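Local coordinates for protein taurine:2-oxoglutarate aminotransferase (Bifidobacterium kashiwanohense PV20-2, PDB 6JIX) that probably transfers the amino group of taurine to 2-oxoglutarate, using pyridoxal 5'-phosphate as cofactor, as a class-III aminotransferase, at residues V328-Y331 against L332-V336. Sequence-based numbering, arbitrary orientation.
Sequences VNYY and LEHDV
The phenol ring of Y330 lies flat against the imidazole of H334, four residues on and just past the end of helix 318-333, in a face-to-face stack with centroids 3.9 Å apart and planes only 9° from parallel. The overlap is offset: Y330 CE2 sits over the centre of the imidazole, whereas H334 CG lies nearer the rim of the phenol. With chi1 at -167°, Y330 CG stands beside its own carbonyl carbon, and the ring lies where H334 can cover one face; H334 CB adds a CH-pi contact there. Tyrosine suits the place by offering a broad face to the imidazole and an edge to a methyl, V336 CG2, 3.9 Å from Y330 CE1. With an alanine here the imidazole is likely to lose its stacking partner and be freer to turn, and V336 CG2 its aromatic neighbour.

The backbone ends the helix at the same place. After H334 N to Y330 O, a Schellman motif pairs V336 N with Y331 O at 2.9 Å and D335 N with L332 O at 3.0 Å. D335, the C-prime residue, adopts positive phi (36°), and its short carboxylate lets OD1 cap A338 N of helix 336-357. Compact, apolar V336 also brings CG1 to the edge of the Y331 ring, 4.0 Å from Y331 CD1; the Y331 hydroxyl bonds G282 O, beside the cofactor-binding K281. Leucine suits L332, which packs on V101. Valine and aromatic rings thus fasten one helix end to the next helix start, while Schellman bonds and the D335 cap give partners to backbone groups where the regular i to i+4 pattern stops.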
loop_
_atom_site.group_PDB
_atom_site.type_symbol
_atom_site.label_atom_id
_atom_site.label_comp_id
_atom_site.label_asym_id
_atom_site.label_seq_id
_atom_site.Cartn_x
_atom_site.Cartn_y
_atom_site.Cartn_z
ATOM N N VAL A 328 16.823 -0.370 -11.635
ATOM C CA VAL A 328 18.027 -0.881 -10.986
ATOM C C VAL A 328 19.145 -1.059 -12.006
ATOM O O VAL A 328 20.299 -0.700 -11.742
ATOM C CB VAL A 328 17.728 -2.186 -10.228
ATOM C CG1 VAL A 328 19.015 -2.807 -9.723
ATOM C CG2 VAL A 328 16.724 -1.925 -9.080
ATOM N N ASN A 329 18.812 -1.582 -13.201
ATOM C CA ASN A 329 19.810 -1.742 -14.262
ATOM C C ASN A 329 20.431 -0.403 -14.636
ATOM O O ASN A 329 21.634 -0.323 -14.892
ATOM C CB ASN A 329 19.187 -2.390 -15.501
ATOM C CG ASN A 329 19.242 -3.917 -15.466
ATOM O OD1 ASN A 329 20.102 -4.510 -14.803
ATOM N ND2 ASN A 329 18.308 -4.563 -16.176
ATOM N N TYR A 330 19.636 0.666 -14.641
ATOM C CA TYR A 330 20.189 1.988 -14.890
ATOM C C TYR A 330 21.178 2.401 -13.799
ATOM O O TYR A 330 22.287 2.870 -14.097
ATOM C CB TYR A 330 19.074 3.019 -15.003
ATOM C CG TYR A 330 19.578 4.329 -15.566
ATOM C CD1 TYR A 330 20.226 5.260 -14.759
ATOM C CD2 TYR A 330 19.426 4.622 -16.912
ATOM C CE1 TYR A 330 20.687 6.457 -15.291
ATOM C CE2 TYR A 330 19.868 5.799 -17.442
ATOM C CZ TYR A 330 20.504 6.717 -16.646
ATOM O OH TYR A 330 20.946 7.897 -17.229
ATOM N N TYR A 331 20.782 2.271 -12.525
ATOM C CA TYR A 331 21.683 2.661 -11.441
ATOM C C TYR A 331 23.039 2.024 -11.661
ATOM O O TYR A 331 24.076 2.688 -11.562
ATOM C CB TYR A 331 21.138 2.245 -10.062
ATOM C CG TYR A 331 19.928 3.000 -9.557
ATOM C CD1 TYR A 331 19.912 4.389 -9.517
ATOM C CD2 TYR A 331 18.796 2.311 -9.111
ATOM C CE1 TYR A 331 18.810 5.063 -9.058
ATOM C CE2 TYR A 331 17.691 2.976 -8.651
ATOM C CZ TYR A 331 17.697 4.351 -8.622
ATOM O OH TYR A 331 16.585 5.025 -8.154
ATOM N N LEU A 332 23.033 0.731 -11.988
ATOM C CA LEU A 332 24.273 -0.019 -12.124
ATOM C C LEU A 332 25.006 0.361 -13.406
ATOM O O LEU A 332 26.165 0.801 -13.364
ATOM C CB LEU A 332 23.973 -1.518 -12.083
ATOM C CG LEU A 332 23.334 -2.054 -10.791
ATOM C CD1 LEU A 332 23.087 -3.566 -10.853
ATOM C CD2 LEU A 332 24.187 -1.693 -9.575
ATOM N N GLU A 333 24.334 0.222 -14.561
ATOM C CA GLU A 333 25.012 0.402 -15.842
ATOM C C GLU A 333 25.587 1.806 -15.992
ATOM O O GLU A 333 26.666 1.968 -16.574
ATOM C CB GLU A 333 24.055 0.094 -16.996
ATOM C CG GLU A 333 23.905 -1.396 -17.274
ATOM C CD GLU A 333 22.593 -1.765 -17.966
ATOM O OE1 GLU A 333 22.126 -1.013 -18.859
ATOM O OE2 GLU A 333 22.032 -2.829 -17.622
ATOM N N HIS A 334 24.914 2.823 -15.442
ATOM C CA HIS A 334 25.346 4.212 -15.575
ATOM C C HIS A 334 26.112 4.691 -14.360
ATOM O O HIS A 334 26.262 5.904 -14.172
ATOM C CB HIS A 334 24.153 5.130 -15.830
ATOM C CG HIS A 334 23.600 5.015 -17.212
ATOM N ND1 HIS A 334 23.653 6.048 -18.121
ATOM C CD2 HIS A 334 22.998 3.982 -17.848
ATOM C CE1 HIS A 334 23.095 5.662 -19.255
ATOM N NE2 HIS A 334 22.690 4.412 -19.117
ATOM N N ASP A 335 26.564 3.756 -13.528
ATOM C CA ASP A 335 27.313 4.026 -12.307
ATOM C C ASP A 335 26.801 5.294 -11.625
ATOM O O ASP A 335 27.490 6.312 -11.516
ATOM C CB ASP A 335 28.818 4.091 -12.570
ATOM C CG ASP A 335 29.632 3.695 -11.326
ATOM O OD1 ASP A 335 29.096 3.815 -10.177
ATOM O OD2 ASP A 335 30.796 3.255 -11.495
ATOM N N VAL A 336 25.541 5.217 -11.190
ATOM C CA VAL A 336 24.900 6.385 -10.604
ATOM C C VAL A 336 25.473 6.675 -9.224
ATOM O O VAL A 336 25.586 7.841 -8.830
ATOM C CB VAL A 336 23.368 6.202 -10.597
ATOM C CG1 VAL A 336 22.705 7.254 -9.731
ATOM C CG2 VAL A 336 22.839 6.316 -12.013
#